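Local coordinates for protein vascular endothelial growth factor homolog (Orf virus, PDB 2GNN) that acts as a secreted, disulfide-linked homodimeric growth factor that binds vascular endothelial growth factor receptors and induces endothelial proliferation, at residues Glu33-Leu38 with Gln88-Val93; Pro46-Met51 with Val72-Leu77; Cys64-Glu69 with Val93-Cys98. All coordinates share one frame; numbering follows the deposited sequence.

Contact 1: residues Glu33-Leu38 with Gln88-Val93; sequences ETHPEL and QRLSFV
Thr34 lies opposite Phe92 with their CA atoms 7.2 Å apart, and His35 opposite Leu90 with CA atoms 8.7 Å apart. This is too wide for sheet pairing, so the gap is bridged by side chains from 33-38, which meet both side chains and one backbone carbonyl, Ser91 O, of the strand. Residues 88-93 are extended, whereas 33-38 leave a short, weakly bonded helix and close a type I beta turn from His35 to Leu38, tied by Leu38 N to His35 O.

His35 is the main bridging group. Its ring meets Phe92 edge to face, with centroids 5.2 Å apart and planes at 70°; CE1 sits over the phenyl face but is displaced toward the rim at CE2. The same His35 CE1 lies only 2.9 Å from Ser91 O, while NE2, also nearby, is badly angled for a hydrogen bond to that carbonyl. Leu90 CD1 lies over one face of the imidazole, and Leu90 CB comes nearest, beside NE2. With CG of His35 beside its own backbone N (chi1 -77°), ND1 can give a hydrogen bond of 2.8 Å to Thr34 OG1, almost in the ring plane, which fixes the ring's rotation. Thr34 OG1 stands obliquely 3.4 Å from Phe92 CE2 and is also hydrogen-bonded to Val31 O, so the hydroxyl that orients the imidazole is itself held. Farther along, Leu38 and Leu90 meet tip to tip, CD1 to CD2 at 3.9 Å, while Leu38 CD1 brushes the amide of Gln88, whose OE1 is held by Gln41 NE2 and Ala79 N.

Phe43 touches both leucines. Strand 85-102 is hydrogen-bonded to strand 62-79, where Phe92 packs on Met74, so Thr34 and the turn after it lean against the long hairpin of this cystine-knot growth factor.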
# COMPACT_ATOMS: atom_id res chain seq x y z
N GLU B 33 -10.89 -7.59 7.59
CA GLU B 33 -11.49 -6.26 7.53
C GLU B 33 -12.33 -6.01 6.28
O GLU B 33 -13.23 -5.17 6.28
CB GLU B 33 -10.41 -5.19 7.61
CG GLU B 33 -9.94 -4.89 9.03
CD GLU B 33 -8.83 -3.82 9.07
OE1 GLU B 33 -8.69 -3.02 8.10
OE2 GLU B 33 -8.12 -3.79 10.10
N THR B 34 -12.00 -6.71 5.20
CA THR B 34 -12.74 -6.61 3.97
C THR B 34 -14.00 -7.46 4.07
O THR B 34 -14.97 -7.24 3.34
CB THR B 34 -11.93 -7.14 2.78
OG1 THR B 34 -11.75 -8.54 2.94
CG2 THR B 34 -10.55 -6.45 2.68
N HIS B 35 -13.99 -8.43 4.97
CA HIS B 35 -15.12 -9.34 5.15
C HIS B 35 -15.50 -9.53 6.61
O HIS B 35 -15.39 -10.64 7.12
CB HIS B 35 -14.80 -10.68 4.51
CG HIS B 35 -14.92 -10.68 3.02
ND1 HIS B 35 -13.94 -10.17 2.20
CD2 HIS B 35 -15.90 -11.14 2.20
CE1 HIS B 35 -14.31 -10.32 0.94
NE2 HIS B 35 -15.49 -10.91 0.91
N PRO B 36 -15.94 -8.46 7.30
CA PRO B 36 -16.23 -8.52 8.74
C PRO B 36 -17.28 -9.54 9.15
O PRO B 36 -17.38 -9.90 10.33
CB PRO B 36 -16.74 -7.12 9.06
CG PRO B 36 -16.96 -6.44 7.76
CD PRO B 36 -16.12 -7.11 6.76
N GLU B 37 -18.07 -9.99 8.19
CA GLU B 37 -19.20 -10.88 8.47
C GLU B 37 -18.71 -12.33 8.55
O GLU B 37 -19.41 -13.21 9.06
CB GLU B 37 -20.30 -10.68 7.41
CG GLU B 37 -19.99 -11.29 6.01
CD GLU B 37 -19.05 -10.45 5.12
OE1 GLU B 37 -18.61 -9.33 5.49
OE2 GLU B 37 -18.75 -10.93 4.00
N LEU B 38 -17.50 -12.57 8.06
CA LEU B 38 -16.87 -13.88 8.19
C LEU B 38 -16.07 -13.94 9.49
O LEU B 38 -14.84 -13.78 9.50
CB LEU B 38 -16.01 -14.17 6.97
CG LEU B 38 -16.76 -14.41 5.65
CD1 LEU B 38 -15.76 -14.55 4.52
CD2 LEU B 38 -17.62 -15.64 5.73
N GLN B 88 -11.63 -20.68 -0.26
CA GLN B 88 -12.79 -19.81 -0.44
C GLN B 88 -12.52 -18.81 -1.54
O GLN B 88 -11.52 -18.11 -1.49
CB GLN B 88 -13.02 -19.01 0.83
CG GLN B 88 -13.60 -19.78 1.97
CD GLN B 88 -13.85 -18.89 3.14
OE1 GLN B 88 -13.11 -18.90 4.12
NE2 GLN B 88 -14.91 -18.08 3.05
N ARG B 89 -13.39 -18.75 -2.55
CA ARG B 89 -13.37 -17.61 -3.48
C ARG B 89 -14.16 -16.47 -2.86
O ARG B 89 -15.35 -16.62 -2.57
CB ARG B 89 -13.95 -17.96 -4.85
CG ARG B 89 -13.45 -19.24 -5.48
CD ARG B 89 -14.52 -20.33 -5.43
NE ARG B 89 -15.20 -20.52 -6.72
CZ ARG B 89 -16.40 -21.07 -6.87
NH1 ARG B 89 -17.11 -21.48 -5.83
NH2 ARG B 89 -16.91 -21.19 -8.10
N LEU B 90 -13.51 -15.33 -2.66
CA LEU B 90 -14.16 -14.15 -2.08
C LEU B 90 -14.03 -12.95 -3.01
O LEU B 90 -13.14 -12.91 -3.85
CB LEU B 90 -13.59 -13.86 -0.71
CG LEU B 90 -13.81 -14.93 0.37
CD1 LEU B 90 -13.04 -14.59 1.63
CD2 LEU B 90 -15.31 -15.15 0.67
N SER B 91 -14.92 -11.97 -2.85
CA SER B 91 -14.99 -10.81 -3.74
C SER B 91 -14.43 -9.60 -3.03
O SER B 91 -14.66 -9.43 -1.83
CB SER B 91 -16.44 -10.56 -4.15
OG SER B 91 -16.57 -9.50 -5.08
N PHE B 92 -13.69 -8.78 -3.76
CA PHE B 92 -13.05 -7.58 -3.20
C PHE B 92 -13.29 -6.39 -4.11
O PHE B 92 -13.36 -6.53 -5.33
CB PHE B 92 -11.54 -7.80 -3.02
CG PHE B 92 -11.19 -8.96 -2.13
CD1 PHE B 92 -11.16 -10.26 -2.65
CD2 PHE B 92 -10.92 -8.77 -0.80
CE1 PHE B 92 -10.88 -11.34 -1.83
CE2 PHE B 92 -10.63 -9.85 0.03
CZ PHE B 92 -10.60 -11.14 -0.50
N VAL B 93 -13.41 -5.22 -3.51
CA VAL B 93 -13.58 -4.00 -4.28
C VAL B 93 -12.20 -3.41 -4.61
O VAL B 93 -11.41 -3.19 -3.70
CB VAL B 93 -14.46 -2.98 -3.51
CG1 VAL B 93 -14.64 -1.70 -4.30
CG2 VAL B 93 -15.83 -3.60 -3.19

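Contact 2: residues Pro46-Met51 with Val72-Leu77. Unlike the reference sequence in segment 72-77: Thr73 (reference Ser).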
# COMPACT_ATOMS: atom_id res chain seq x y z
N PRO B 46 -3.29 -13.88 5.54
CA PRO B 46 -4.21 -13.03 6.27
C PRO B 46 -4.36 -11.63 5.68
O PRO B 46 -5.21 -10.87 6.15
CB PRO B 46 -3.59 -12.96 7.67
CG PRO B 46 -2.13 -13.13 7.43
CD PRO B 46 -2.02 -14.07 6.27
N CYS B 47 -3.56 -11.31 4.66
CA CYS B 47 -3.56 -9.99 4.04
C CYS B 47 -3.55 -10.12 2.53
O CYS B 47 -3.00 -11.08 1.99
CB CYS B 47 -2.36 -9.17 4.52
SG CYS B 47 -0.69 -9.58 3.80
N VAL B 48 -4.17 -9.15 1.85
CA VAL B 48 -4.14 -9.08 0.39
C VAL B 48 -3.76 -7.69 -0.08
O VAL B 48 -3.94 -6.70 0.63
CB VAL B 48 -5.50 -9.44 -0.25
CG1 VAL B 48 -5.74 -10.95 -0.18
CG2 VAL B 48 -6.66 -8.62 0.39
N THR B 49 -3.21 -7.63 -1.29
CA THR B 49 -2.96 -6.37 -1.96
C THR B 49 -4.16 -5.99 -2.86
O THR B 49 -4.52 -6.73 -3.79
CB THR B 49 -1.67 -6.44 -2.79
OG1 THR B 49 -0.62 -6.91 -1.97
CG2 THR B 49 -1.28 -5.08 -3.32
N LEU B 50 -4.74 -4.82 -2.58
CA LEU B 50 -5.86 -4.30 -3.35
C LEU B 50 -5.52 -2.96 -3.96
O LEU B 50 -4.81 -2.15 -3.34
CB LEU B 50 -7.09 -4.14 -2.45
CG LEU B 50 -7.66 -5.40 -1.80
CD1 LEU B 50 -8.82 -5.03 -0.91
CD2 LEU B 50 -8.11 -6.35 -2.88
N MET B 51 -6.01 -2.72 -5.18
CA MET B 51 -5.87 -1.41 -5.80
C MET B 51 -6.88 -0.46 -5.16
O MET B 51 -8.08 -0.71 -5.17
CB MET B 51 -6.08 -1.49 -7.30
CG MET B 51 -5.04 -2.32 -8.02
SD MET B 51 -3.35 -1.76 -7.69
CE MET B 51 -3.23 -0.29 -8.71
N VAL B 72 -13.44 -7.96 -7.79
CA VAL B 72 -12.53 -9.02 -8.21
C VAL B 72 -12.59 -10.17 -7.22
O VAL B 72 -12.65 -9.95 -6.01
CB VAL B 72 -11.06 -8.52 -8.35
CG1 VAL B 72 -10.96 -7.43 -9.41
CG2 VAL B 72 -10.54 -8.02 -7.05
N THR B 73 -12.59 -11.38 -7.76
CA THR B 73 -12.65 -12.61 -6.97
C THR B 73 -11.22 -13.13 -6.73
O THR B 73 -10.46 -13.28 -7.67
CB THR B 73 -13.50 -13.70 -7.69
OG1 THR B 73 -14.79 -13.17 -8.00
CG2 THR B 73 -13.67 -14.94 -6.84
N MET B 74 -10.88 -13.39 -5.47
CA MET B 74 -9.60 -14.02 -5.14
C MET B 74 -9.78 -15.33 -4.40
O MET B 74 -10.59 -15.43 -3.48
CB MET B 74 -8.76 -13.07 -4.28
CG MET B 74 -8.36 -11.80 -4.99
SD MET B 74 -7.39 -10.75 -3.90
CE MET B 74 -7.45 -9.24 -4.83
N GLU B 75 -9.01 -16.35 -4.78
CA GLU B 75 -8.99 -17.59 -4.01
C GLU B 75 -8.00 -17.53 -2.84
O GLU B 75 -6.81 -17.30 -3.03
CB GLU B 75 -8.75 -18.81 -4.90
CG GLU B 75 -9.25 -20.08 -4.21
CD GLU B 75 -9.45 -21.25 -5.14
OE1 GLU B 75 -8.57 -21.51 -6.00
OE2 GLU B 75 -10.50 -21.93 -4.99
N LEU B 76 -8.53 -17.73 -1.63
CA LEU B 76 -7.78 -17.68 -0.38
C LEU B 76 -7.96 -19.02 0.30
O LEU B 76 -8.87 -19.75 -0.04
CB LEU B 76 -8.41 -16.67 0.58
CG LEU B 76 -8.30 -15.17 0.39
CD1 LEU B 76 -9.25 -14.60 1.36
CD2 LEU B 76 -6.93 -14.70 0.73
N LEU B 77 -7.13 -19.31 1.30
CA LEU B 77 -7.38 -20.45 2.17
C LEU B 77 -8.11 -19.93 3.38
O LEU B 77 -7.60 -19.05 4.08
CB LEU B 77 -6.07 -21.16 2.57
CG LEU B 77 -6.23 -22.30 3.59
CD1 LEU B 77 -6.83 -23.55 2.95
CD2 LEU B 77 -4.88 -22.61 4.20
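Val48 and Met74 carry the apolar part of this contact between two antiparallel strands whose axes, 166° apart in direction, come no closer than 10.2 Å. At that spacing the strands meet through side chains. Met74 is extended beyond CG, with its second torsion at 179°, and reaches across until SD lies 4.1 Å from Val48 CG1. The CE methyl goes further and touches Leu50 CD2 at 3.5 Å, the two side chains crossing obliquely. Val48 CG1 is shared, since Leu76 CD2 approaches it at about a right angle, 4.0 Å away.

These residues form a buried core between two antiparallel strand pairs of a cystine-knot growth factor, 23-30 with 47-54 and the hairpin 62-79 with 85-102. Val31 touches both Val48 and Leu76. Glu94 lies against Leu50, Val72 and Met74, its OE1 accepting a hydrogen bond from Met51 N.

The second subunit supplies further polar and covalent links. Thr49, whose CB points away from strand 72-77, has OG1 hydrogen-bonded to Gly19 O and Arg25 NH1 of the second subunit. Cys47 SG forms the interchain disulfide with Cys56 SG of that subunit. On the other strand, Thr73 and Met74 pair in parallel with one of its strands, carrying the sheet across the interface.

Contact 3: residues Cys64-Glu69 with Val93-Cys98; sequences CVPTEE and VEHKKC. With NAG (2-acetamido-2-deoxy-beta-D-glucopyranose), chain M.
Pro66 and His95 lock together where the two strands of the long hairpin enter the cystine knot. Pro66 CB stands over the centre of the imidazole, 3.7 Å from the His95 ring centroid and 9° off the ring normal, a CH-pi contact. The ring is also anchored by its ND1, hydrogen-bonded to Cys53 N. Close by, Cys64 SG packs 4.1 Å from Cys98 CB. Cys64 is bridged to Cys22 and Cys98 to Cys53; in the family's knot the first of these bridges threads a ring that the second closes, here probably together with Cys57-Cys100. On the face that carries Pro66 and His95, Glu69 runs beside the ring, carboxylate and ring planes 13° apart, and its CD and OE1 rest against Val93 CG1. Its backbone also borders the sugar, Glu69 O being 3.7 Å from NAG C8.

A classic beta bulge holds the backbones firmly beside this core. Thr67 and Glu68 both face Lys97: Thr67 N gives a hydrogen bond of 2.9 Å to Lys97 O, arriving above the carbonyl plane, and Glu68 N adds a weak one of 3.4 Å to the same oxygen.

The solvent side, with Glu68, Lys96 and Lys97, is looser. With CG anti to the backbone N (chi1 -162°), Glu68 brings OE2 across CB and CD of Lys96, yet Glu68 OE2 and Lys96 NZ remain 5.1 Å apart, so any attraction is probably long-range. Glu68 O is gripped from one face of its plane by Lys96 N at 2.7 Å and Lys97 N at 3.3 Å.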
# COMPACT_ATOMS: atom_id res chain seq x y z
N CYS B 64 -8.84 12.30 -2.18
CA CYS B 64 -8.64 11.41 -3.30
C CYS B 64 -9.60 10.25 -3.12
O CYS B 64 -9.45 9.46 -2.20
CB CYS B 64 -7.18 10.94 -3.34
SG CYS B 64 -6.81 9.79 -4.67
N VAL B 65 -10.59 10.17 -4.00
CA VAL B 65 -11.69 9.21 -3.83
C VAL B 65 -11.98 8.48 -5.14
O VAL B 65 -11.67 9.01 -6.21
CB VAL B 65 -12.98 9.90 -3.32
CG1 VAL B 65 -12.79 10.48 -1.93
CG2 VAL B 65 -13.42 10.99 -4.28
N PRO B 66 -12.54 7.26 -5.05
CA PRO B 66 -12.87 6.49 -6.24
C PRO B 66 -14.02 7.07 -7.05
O PRO B 66 -15.03 7.49 -6.48
CB PRO B 66 -13.29 5.14 -5.67
CG PRO B 66 -13.72 5.43 -4.28
CD PRO B 66 -12.83 6.51 -3.81
N THR B 67 -13.86 7.08 -8.37
CA THR B 67 -14.93 7.42 -9.28
C THR B 67 -15.30 6.22 -10.15
O THR B 67 -16.22 6.29 -10.96
CB THR B 67 -14.54 8.61 -10.17
OG1 THR B 67 -13.45 8.23 -11.02
CG2 THR B 67 -14.15 9.80 -9.32
N GLU B 68 -14.57 5.11 -9.97
CA GLU B 68 -14.82 3.87 -10.70
C GLU B 68 -14.24 2.71 -9.92
O GLU B 68 -13.07 2.73 -9.52
CB GLU B 68 -14.21 3.93 -12.10
CG GLU B 68 -14.76 2.90 -13.08
CD GLU B 68 -14.04 2.92 -14.42
OE1 GLU B 68 -13.99 3.99 -15.08
OE2 GLU B 68 -13.53 1.85 -14.82
N GLU B 69 -15.07 1.70 -9.68
CA GLU B 69 -14.70 0.55 -8.88
C GLU B 69 -14.89 -0.72 -9.70
O GLU B 69 -15.48 -0.67 -10.77
CB GLU B 69 -15.53 0.50 -7.61
CG GLU B 69 -15.52 1.79 -6.80
CD GLU B 69 -16.19 1.65 -5.44
OE1 GLU B 69 -17.11 0.80 -5.29
OE2 GLU B 69 -15.81 2.40 -4.52
N VAL B 93 -13.41 -5.22 -3.51
CA VAL B 93 -13.58 -4.00 -4.28
C VAL B 93 -12.20 -3.41 -4.61
O VAL B 93 -11.41 -3.19 -3.70
CB VAL B 93 -14.46 -2.98 -3.51
CG1 VAL B 93 -14.64 -1.70 -4.30
CG2 VAL B 93 -15.83 -3.60 -3.19
N GLU B 94 -11.93 -3.19 -5.89
CA GLU B 94 -10.72 -2.47 -6.34
C GLU B 94 -11.14 -1.15 -6.96
O GLU B 94 -12.18 -1.07 -7.58
CB GLU B 94 -9.97 -3.25 -7.42
CG GLU B 94 -9.75 -4.72 -7.15
CD GLU B 94 -8.38 -5.03 -6.60
OE1 GLU B 94 -7.44 -4.23 -6.76
OE2 GLU B 94 -8.23 -6.11 -6.01
N HIS B 95 -10.31 -0.13 -6.82
CA HIS B 95 -10.57 1.14 -7.47
C HIS B 95 -9.86 1.20 -8.82
O HIS B 95 -8.67 0.89 -8.91
CB HIS B 95 -10.15 2.30 -6.58
CG HIS B 95 -10.85 2.33 -5.26
ND1 HIS B 95 -10.35 2.99 -4.16
CD2 HIS B 95 -12.01 1.75 -4.85
CE1 HIS B 95 -11.16 2.83 -3.13
NE2 HIS B 95 -12.19 2.09 -3.53
N LYS B 96 -10.60 1.60 -9.85
CA LYS B 96 -10.07 1.71 -11.21
C LYS B 96 -9.84 3.15 -11.67
O LYS B 96 -9.08 3.39 -12.62
CB LYS B 96 -10.97 0.99 -12.22
CG LYS B 96 -10.58 -0.45 -12.49
CD LYS B 96 -11.16 -0.90 -13.83
CE LYS B 96 -10.78 -2.35 -14.15
NZ LYS B 96 -11.44 -2.82 -15.40
N LYS B 97 -10.51 4.09 -11.03
CA LYS B 97 -10.32 5.52 -11.32
C LYS B 97 -10.57 6.33 -10.07
O LYS B 97 -11.35 5.92 -9.21
CB LYS B 97 -11.25 5.99 -12.44
CG LYS B 97 -10.54 6.28 -13.75
CD LYS B 97 -11.33 7.27 -14.59
CE LYS B 97 -10.40 8.12 -15.44
NZ LYS B 97 -11.13 8.89 -16.49
N CYS B 98 -9.90 7.47 -9.98
CA CYS B 98 -9.92 8.27 -8.75
C CYS B 98 -9.92 9.73 -9.11
O CYS B 98 -9.51 10.10 -10.20
CB CYS B 98 -8.68 8.00 -7.90
SG CYS B 98 -8.28 6.29 -7.62
C1 NAG M . -19.91 -5.06 -8.17
C2 NAG M . -20.36 -3.71 -8.76
C3 NAG M . -21.43 -3.08 -7.86
C4 NAG M . -22.62 -4.03 -7.75
C5 NAG M . -22.14 -5.42 -7.32
C6 NAG M . -23.29 -6.42 -7.34
C7 NAG M . -19.03 -2.24 -10.20
C8 NAG M . -19.16 -0.75 -10.28
N2 NAG M . -19.25 -2.79 -9.00
O3 NAG M . -21.83 -1.81 -8.32
O4 NAG M . -23.57 -3.53 -6.84
O5 NAG M . -21.07 -5.89 -8.14
O6 NAG M . -23.53 -6.89 -6.04
O7 NAG M . -18.73 -2.90 -11.20

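Overall arrangement
Strands 62-79 and 85-102, neighbours in one antiparallel sheet, connect all three sites. Contact 1 uses the second of them, contact 2 the first, and contact 3 joins the two. The centres of contacts 1 and 2 lie about 8 Å apart, whereas contact 3 is about 18 Å from contact 1 and about 17 Å from contact 2, on the opposite side of the chain's centre from the latter. Along the chain, contact 2 is nested within contact 1, while contact 3 crosses both. Probable hydrogen bonds couple contacts 1 and 2 (Phe92 N to Val72 O) and contacts 2 and 3 (Met51 N to Glu94 OE1); contacts 1 and 3 share Val93. Together they follow the long hairpin from the core beside the dimer interface to the cystine knot.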